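Local coordinates for protein hydrogenase 2 maturation peptidase (Thaumarchaeota archaeon SCGC AB-539-E09, PDB 5TTX) that probably cleaves the C-terminal extension from the large subunit of a nickel-iron hydrogenase during maturation, at residues A[9-14]-A[59-64]; A[63-68]-A[155-160]. All blocks are in the same frame, centred on the assembly; numbering follows the deposited sequence.

Contact 1. Residues A[9-14]-A[59-64]; sequences RVLVAG and EDYEKV
The Y61 ring carries L11 CB over one face: CB lies 3.5 Å from the centroid of the Y61 ring and 13° off the ring normal, which meets the geometry of a CH-pi contact. At the edge of the same ring, in its plane, sit backbone atoms of R9 and V10, among them R9 O. The other flat groups are the R9 guanidinium and the E62 carboxylate. Here E62 OE1 meets the guanidinium at its edge, and the two planes stand 74° apart. The salt bridge is loose, with R9 NH1 to E62 OE1 at 3.4 Å, a weak hydrogen bond. E62 reaches R9 because its CG lies between the backbone N and the carbonyl carbon (chi1 72°), from where the extended chain runs out past R9 O to the bent R9 side chain. Y61 OH finds its polar partners beyond the contact, in D43 and R45 of the adjacent strand 42-48.

Along the backbone, strands 10-15 and 63-69 run parallel as neighbours in the mixed sheet of the hydrogenase maturation protease fold. V10 pairs with K63 and L11 with V64. E62 N donates to R9 O at 3.0 Å, just ahead of the strand pairing. One step on, L11 N gives K63 O a nearly straight bond of 3.0 Å.

Side chains of paired residues point the same way. On one face V10 CG2 lies 4.1 Å from K63 CB, beside L158 of helix 141-158. On the other, L11 CD2 approaches V64 CG1 at 4.0 Å, and L58 of helix 54-58 packs on both residues.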
ATOM      1  N   ARG A   9      30.526 -13.601  21.188  1.00 64.92           N
ATOM      2  CA  ARG A   9      29.477 -14.358  20.513  1.00 56.82           C
ATOM      3  C   ARG A   9      28.357 -14.822  21.426  1.00 43.42           C
ATOM      4  O   ARG A   9      27.192 -14.779  21.021  1.00 43.81           O
ATOM      5  CB  ARG A   9      30.081 -15.571  19.802  1.00 56.10           C
ATOM      6  CG  ARG A   9      30.832 -15.206  18.559  1.00 57.26           C
ATOM      7  CD  ARG A   9      29.882 -15.084  17.373  1.00 69.73           C
ATOM      8  NE  ARG A   9      30.482 -14.386  16.235  1.00 77.73           N
ATOM      9  CZ  ARG A   9      29.936 -14.327  15.023  1.00 86.37           C
ATOM     10  NH1 ARG A   9      28.775 -14.933  14.781  1.00 81.63           N
ATOM     11  NH2 ARG A   9      30.552 -13.667  14.046  1.00 93.33           N
ATOM     12  N   VAL A  10      28.664 -15.283  22.633  1.00 39.96           N
ATOM     13  CA  VAL A  10      27.660 -15.757  23.575  1.00 35.55           C
ATOM     14  C   VAL A  10      27.653 -14.834  24.785  1.00 38.84           C
ATOM     15  O   VAL A  10      28.717 -14.478  25.301  1.00 47.04           O
ATOM     16  CB  VAL A  10      27.918 -17.202  24.020  1.00 34.17           C
ATOM     17  CG1 VAL A  10      26.968 -17.569  25.173  1.00 33.97           C
ATOM     18  CG2 VAL A  10      27.749 -18.144  22.849  1.00 37.28           C
ATOM     19  N   LEU A  11      26.454 -14.440  25.219  1.00 27.49           N
ATOM     20  CA  LEU A  11      26.255 -13.610  26.394  1.00 30.24           C
ATOM     21  C   LEU A  11      25.597 -14.459  27.462  1.00 31.29           C
ATOM     22  O   LEU A  11      24.527 -15.029  27.226  1.00 31.86           O
ATOM     23  CB  LEU A  11      25.381 -12.389  26.091  1.00 33.68           C
ATOM     24  CG  LEU A  11      24.893 -11.652  27.363  1.00 36.56           C
ATOM     25  CD1 LEU A  11      26.068 -11.100  28.137  1.00 27.55           C
ATOM     26  CD2 LEU A  11      23.882 -10.516  27.061  1.00 32.44           C
ATOM     27  N   VAL A  12      26.228 -14.555  28.627  1.00 27.28           N
ATOM     28  CA  VAL A  12      25.569 -15.089  29.816  1.00 24.18           C
ATOM     29  C   VAL A  12      25.379 -13.935  30.790  1.00 35.08           C
ATOM     30  O   VAL A  12      26.367 -13.359  31.280  1.00 36.52           O
ATOM     31  CB  VAL A  12      26.370 -16.232  30.455  1.00 27.70           C
ATOM     32  CG1 VAL A  12      25.613 -16.840  31.636  1.00 23.35           C
ATOM     33  CG2 VAL A  12      26.735 -17.294  29.417  1.00 31.22           C
ATOM     34  N   ALA A  13      24.115 -13.607  31.080  1.00 32.01           N
ATOM     35  CA  ALA A  13      23.750 -12.388  31.796  1.00 26.40           C
ATOM     36  C   ALA A  13      23.132 -12.733  33.137  1.00 25.71           C
ATOM     37  O   ALA A  13      22.093 -13.395  33.191  1.00 29.48           O
ATOM     38  CB  ALA A  13      22.775 -11.534  30.977  1.00 25.74           C
ATOM     39  N   GLY A  14      23.767 -12.278  34.217  1.00 32.18           N
ATOM     40  CA  GLY A  14      23.185 -12.392  35.540  1.00 25.67           C
ATOM     41  C   GLY A  14      22.415 -11.135  35.897  1.00 30.13           C
ATOM     42  O   GLY A  14      22.951 -10.026  35.835  1.00 36.84           O
ATOM     43  N   GLU A  59      22.466  -6.916  20.580  1.00 41.47           N
ATOM     44  CA  GLU A  59      22.356  -7.419  19.219  1.00 44.85           C
ATOM     45  C   GLU A  59      23.671  -7.977  18.682  1.00 53.57           C
ATOM     46  O   GLU A  59      23.653  -8.701  17.682  1.00 58.24           O
ATOM     47  CB  GLU A  59      21.843  -6.314  18.295  1.00 40.44           C
ATOM     48  CG  GLU A  59      22.859  -5.244  17.993  1.00 51.40           C
ATOM     49  CD  GLU A  59      22.293  -4.154  17.099  1.00 66.84           C
ATOM     50  OE1 GLU A  59      21.216  -4.372  16.493  1.00 71.92           O
ATOM     51  OE2 GLU A  59      22.921  -3.079  16.999  1.00 74.41           O
ATOM     52  N   ASP A  60      24.801  -7.689  19.316  1.00 46.55           N
ATOM     53  CA  ASP A  60      26.054  -8.248  18.827  1.00 42.88           C
ATOM     54  C   ASP A  60      26.296  -9.677  19.285  1.00 43.04           C
ATOM     55  O   ASP A  60      27.328 -10.247  18.935  1.00 50.39           O
ATOM     56  CB  ASP A  60      27.223  -7.364  19.250  1.00 51.08           C
ATOM     57  CG  ASP A  60      27.104  -5.948  18.706  1.00 64.88           C
ATOM     58  OD1 ASP A  60      26.421  -5.762  17.667  1.00 61.21           O
ATOM     59  OD2 ASP A  60      27.687  -5.025  19.323  1.00 73.02           O
ATOM     60  N   TYR A  61      25.387 -10.272  20.046  1.00 37.02           N
ATOM     61  CA  TYR A  61      25.493 -11.675  20.410  1.00 36.76           C
ATOM     62  C   TYR A  61      24.584 -12.509  19.527  1.00 40.29           C
ATOM     63  O   TYR A  61      23.550 -12.039  19.052  1.00 46.55           O
ATOM     64  CB  TYR A  61      25.125 -11.909  21.879  1.00 34.03           C
ATOM     65  CG  TYR A  61      26.029 -11.157  22.800  1.00 37.48           C
ATOM     66  CD1 TYR A  61      27.220 -11.722  23.244  1.00 41.60           C
ATOM     67  CD2 TYR A  61      25.722  -9.861  23.196  1.00 35.44           C
ATOM     68  CE1 TYR A  61      28.084 -11.018  24.074  1.00 43.44           C
ATOM     69  CE2 TYR A  61      26.569  -9.158  24.036  1.00 47.82           C
ATOM     70  CZ  TYR A  61      27.747  -9.743  24.466  1.00 36.76           C
ATOM     71  OH  TYR A  61      28.592  -9.046  25.282  1.00 48.62           O
ATOM     72  N   GLU A  62      24.989 -13.752  19.295  1.00 41.89           N
ATOM     73  CA  GLU A  62      24.140 -14.704  18.599  1.00 37.56           C
ATOM     74  C   GLU A  62      23.401 -15.632  19.552  1.00 37.35           C
ATOM     75  O   GLU A  62      22.448 -16.296  19.144  1.00 39.99           O
ATOM     76  CB  GLU A  62      24.979 -15.536  17.624  1.00 35.29           C
ATOM     77  CG  GLU A  62      25.891 -16.536  18.303  1.00 36.43           C
ATOM     78  CD  GLU A  62      26.743 -17.345  17.321  1.00 50.33           C
ATOM     79  OE1 GLU A  62      26.558 -17.182  16.096  1.00 56.33           O
ATOM     80  OE2 GLU A  62      27.590 -18.148  17.773  1.00 49.22           O
ATOM     81  N   LYS A  63      23.825 -15.709  20.802  1.00 36.29           N
ATOM     82  CA  LYS A  63      23.147 -16.550  21.769  1.00 37.39           C
ATOM     83  C   LYS A  63      23.184 -15.830  23.108  1.00 42.04           C
ATOM     84  O   LYS A  63      24.192 -15.209  23.453  1.00 53.55           O
ATOM     85  CB  LYS A  63      23.798 -17.940  21.822  1.00 32.30           C
ATOM     86  CG  LYS A  63      23.193 -18.898  22.818  1.00 33.47           C
ATOM     87  CD  LYS A  63      23.831 -20.261  22.689  1.00 36.98           C
ATOM     88  CE  LYS A  63      23.262 -21.250  23.695  1.00 37.72           C
ATOM     89  NZ  LYS A  63      21.871 -21.632  23.316  1.00 47.82           N
ATOM     90  N   VAL A  64      22.063 -15.857  23.829  1.00 32.02           N
ATOM     91  CA  VAL A  64      21.946 -15.208  25.131  1.00 31.68           C
ATOM     92  C   VAL A  64      21.363 -16.194  26.125  1.00 31.88           C
ATOM     93  O   VAL A  64      20.416 -16.926  25.808  1.00 33.09           O
ATOM     94  CB  VAL A  64      21.076 -13.935  25.094  1.00 37.69           C
ATOM     95  CG1 VAL A  64      21.080 -13.296  26.451  1.00 44.52           C
ATOM     96  CG2 VAL A  64      21.635 -12.959  24.113  1.00 46.94           C
TER

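Contact 2. Residues A[63-68]-A[155-160]; sequences KVIFLD and LEALGL
The nearest CA atoms across the segments, those of I65 and A157, are 8.8 Å apart, and no hydrogen bond joins the two segments directly: this is helix-on-sheet packing, the end of helix 141-158 lying against one face of strand 63-69 in the alpha/beta fold. The helix finishes in a Schellman motif. G159 has positive phi (77°), L160 N bonds L155 O at 2.8 Å, and G159 N bonds E156 O.

Apolar contact centres on I65, whose CD1 meets A157 CB at 3.9 Å and, more loosely, L158 CG. Its CG1 is anti to the carbonyl carbon (chi1 -59°) and CD1 continues the chain in extended form, carrying the methyl out to the helix. I126 of strand 122-128 flanks I65 within the sheet.

K63 brings its aliphatic stem across L158 at an oblique angle, with CE 3.7 Å from L158 CD2. The stem is extended as far as CE and turns there (chi4 72°). Its ammonium group also has E122 as a distant, weak ionic partner. One water bridges to the helix end, accepting from K63 NZ at 3.0 Å and donating to A157 O at 2.8 Å.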
ATOM      1  N   LYS A  63      23.825 -15.709  20.802  1.00 36.29           N
ATOM      2  CA  LYS A  63      23.147 -16.550  21.769  1.00 37.39           C
ATOM      3  C   LYS A  63      23.184 -15.830  23.108  1.00 42.04           C
ATOM      4  O   LYS A  63      24.192 -15.209  23.453  1.00 53.55           O
ATOM      5  CB  LYS A  63      23.798 -17.940  21.822  1.00 32.30           C
ATOM      6  CG  LYS A  63      23.193 -18.898  22.818  1.00 33.47           C
ATOM      7  CD  LYS A  63      23.831 -20.261  22.689  1.00 36.98           C
ATOM      8  CE  LYS A  63      23.262 -21.250  23.695  1.00 37.72           C
ATOM      9  NZ  LYS A  63      21.871 -21.632  23.316  1.00 47.82           N
ATOM     10  N   VAL A  64      22.063 -15.857  23.829  1.00 32.02           N
ATOM     11  CA  VAL A  64      21.946 -15.208  25.131  1.00 31.68           C
ATOM     12  C   VAL A  64      21.363 -16.194  26.125  1.00 31.88           C
ATOM     13  O   VAL A  64      20.416 -16.926  25.808  1.00 33.09           O
ATOM     14  CB  VAL A  64      21.076 -13.935  25.094  1.00 37.69           C
ATOM     15  CG1 VAL A  64      21.080 -13.296  26.451  1.00 44.52           C
ATOM     16  CG2 VAL A  64      21.635 -12.959  24.113  1.00 46.94           C
ATOM     17  N   ILE A  65      21.933 -16.205  27.326  1.00 31.25           N
ATOM     18  CA  ILE A  65      21.415 -16.937  28.478  1.00 31.35           C
ATOM     19  C   ILE A  65      21.230 -15.931  29.604  1.00 32.62           C
ATOM     20  O   ILE A  65      22.196 -15.270  30.008  1.00 37.86           O
ATOM     21  CB  ILE A  65      22.376 -18.056  28.908  1.00 31.99           C
ATOM     22  CG1 ILE A  65      22.590 -19.033  27.762  1.00 25.38           C
ATOM     23  CG2 ILE A  65      21.911 -18.761  30.191  1.00 24.41           C
ATOM     24  CD1 ILE A  65      23.561 -20.172  28.133  1.00 29.30           C
ATOM     25  N   PHE A  66      19.999 -15.809  30.103  1.00 30.31           N
ATOM     26  CA  PHE A  66      19.671 -14.910  31.208  1.00 28.51           C
ATOM     27  C   PHE A  66      19.482 -15.726  32.473  1.00 25.78           C
ATOM     28  O   PHE A  66      18.797 -16.760  32.457  1.00 32.77           O
ATOM     29  CB  PHE A  66      18.379 -14.107  30.961  1.00 33.90           C
ATOM     30  CG  PHE A  66      18.593 -12.842  30.193  1.00 48.15           C
ATOM     31  CD1 PHE A  66      18.878 -11.659  30.849  1.00 47.85           C
ATOM     32  CD2 PHE A  66      18.516 -12.831  28.797  1.00 53.93           C
ATOM     33  CE1 PHE A  66      19.098 -10.480  30.132  1.00 52.13           C
ATOM     34  CE2 PHE A  66      18.718 -11.658  28.079  1.00 54.52           C
ATOM     35  CZ  PHE A  66      19.018 -10.482  28.749  1.00 54.71           C
ATOM     36  N   LEU A  67      20.053 -15.235  33.568  1.00 27.31           N
ATOM     37  CA  LEU A  67      19.894 -15.843  34.884  1.00 24.55           C
ATOM     38  C   LEU A  67      19.284 -14.818  35.828  1.00 27.90           C
ATOM     39  O   LEU A  67      19.766 -13.675  35.919  1.00 31.07           O
ATOM     40  CB  LEU A  67      21.237 -16.352  35.416  1.00 27.14           C
ATOM     41  CG  LEU A  67      21.898 -17.420  34.530  1.00 30.90           C
ATOM     42  CD1 LEU A  67      23.322 -17.014  34.372  1.00 34.81           C
ATOM     43  CD2 LEU A  67      21.839 -18.779  35.169  1.00 33.57           C
ATOM     44  N   ASP A  68      18.219 -15.215  36.520  1.00 25.12           N
ATOM     45  CA  ASP A  68      17.563 -14.299  37.436  1.00 26.66           C
ATOM     46  C   ASP A  68      16.857 -15.107  38.508  1.00 29.87           C
ATOM     47  O   ASP A  68      16.881 -16.342  38.509  1.00 28.97           O
ATOM     48  CB  ASP A  68      16.579 -13.368  36.702  1.00 29.52           C
ATOM     49  CG  ASP A  68      15.414 -14.124  36.052  1.00 34.11           C
ATOM     50  OD1 ASP A  68      15.439 -15.359  36.019  1.00 30.96           O
ATOM     51  OD2 ASP A  68      14.462 -13.482  35.569  1.00 36.64           O
ATOM     52  N   LEU A 155      26.873 -24.518  31.262  1.00 43.87           N
ATOM     53  CA  LEU A 155      27.916 -25.207  30.504  1.00 45.13           C
ATOM     54  C   LEU A 155      27.310 -26.218  29.541  1.00 40.94           C
ATOM     55  O   LEU A 155      27.808 -26.371  28.423  1.00 41.62           O
ATOM     56  CB  LEU A 155      28.918 -25.877  31.449  1.00 39.87           C
ATOM     57  CG  LEU A 155      29.832 -24.966  32.290  1.00 41.83           C
ATOM     58  CD1 LEU A 155      30.775 -25.779  33.208  1.00 42.70           C
ATOM     59  CD2 LEU A 155      30.660 -24.036  31.412  1.00 40.04           C
ATOM     60  N   GLU A 156      26.215 -26.882  29.928  1.00 40.63           N
ATOM     61  CA  GLU A 156      25.618 -27.855  29.019  1.00 39.99           C
ATOM     62  C   GLU A 156      24.992 -27.167  27.826  1.00 46.69           C
ATOM     63  O   GLU A 156      25.138 -27.631  26.690  1.00 47.40           O
ATOM     64  CB  GLU A 156      24.566 -28.689  29.715  1.00 36.74           C
ATOM     65  CG  GLU A 156      25.096 -29.591  30.790  1.00 56.15           C
ATOM     66  CD  GLU A 156      23.977 -30.104  31.672  1.00 63.75           C
ATOM     67  OE1 GLU A 156      24.265 -30.921  32.573  1.00 69.81           O
ATOM     68  OE2 GLU A 156      22.814 -29.685  31.448  1.00 62.09           O
ATOM     69  N   ALA A 157      24.286 -26.062  28.074  1.00 40.29           N
ATOM     70  CA  ALA A 157      23.678 -25.293  27.001  1.00 35.83           C
ATOM     71  C   ALA A 157      24.699 -24.887  25.956  1.00 42.84           C
ATOM     72  O   ALA A 157      24.372 -24.808  24.771  1.00 57.21           O
ATOM     73  CB  ALA A 157      23.011 -24.043  27.573  1.00 25.19           C
ATOM     74  N   LEU A 158      25.934 -24.636  26.375  1.00 42.83           N
ATOM     75  CA  LEU A 158      26.994 -24.168  25.497  1.00 41.75           C
ATOM     76  C   LEU A 158      27.889 -25.285  24.984  1.00 38.67           C
ATOM     77  O   LEU A 158      28.806 -25.014  24.201  1.00 44.63           O
ATOM     78  CB  LEU A 158      27.846 -23.119  26.225  1.00 46.21           C
ATOM     79  CG  LEU A 158      27.091 -21.850  26.622  1.00 46.64           C
ATOM     80  CD1 LEU A 158      27.967 -20.881  27.427  1.00 35.22           C
ATOM     81  CD2 LEU A 158      26.566 -21.185  25.357  1.00 48.77           C
ATOM     82  N   GLY A 159      27.664 -26.526  25.401  1.00 41.47           N
ATOM     83  CA  GLY A 159      28.533 -27.601  24.962  1.00 42.59           C
ATOM     84  C   GLY A 159      29.873 -27.671  25.657  1.00 50.29           C
ATOM     85  O   GLY A 159      30.768 -28.369  25.177  1.00 66.18           O
ATOM     86  N   LEU A 160      30.030 -26.996  26.796  1.00 45.95           N
ATOM     87  CA  LEU A 160      31.296 -26.907  27.508  1.00 45.72           C
ATOM     88  C   LEU A 160      31.384 -27.837  28.710  1.00 55.94           C
ATOM     89  O   LEU A 160      32.396 -27.806  29.424  1.00 63.88           O
ATOM     90  CB  LEU A 160      31.522 -25.465  27.962  1.00 44.09           C
ATOM     91  CG  LEU A 160      31.612 -24.458  26.820  1.00 48.05           C
ATOM     92  CD1 LEU A 160      31.700 -23.063  27.380  1.00 41.71           C
ATOM     93  CD2 LEU A 160      32.819 -24.761  25.904  1.00 44.57           C
TER
HETATM   94  O   HOH W   1      21.726 -24.568  23.880  1.00 54.41           O

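Contacts 1 and 2 share K63 and V64 and both use strand 63-69, with centres about 9 Å apart. Both are partly buried. Contact 1 joins neighbouring strands within the sheet through backbone bonds, with an exposed ion pair at one end and buried V10, L11, Y61 and V64 beside it. Contact 2 joins the sheet to a helix through aliphatic packing and a water, combining buried I65 with partly exposed K63, A157 and L158. The two meet where V10 CG1 lies 3.6 Å from L158 CD2. Farther along, the strand pairing begun in contact 1 continues, with a probable hydrogen bond from A13 N to I65 O, 2.8 Å.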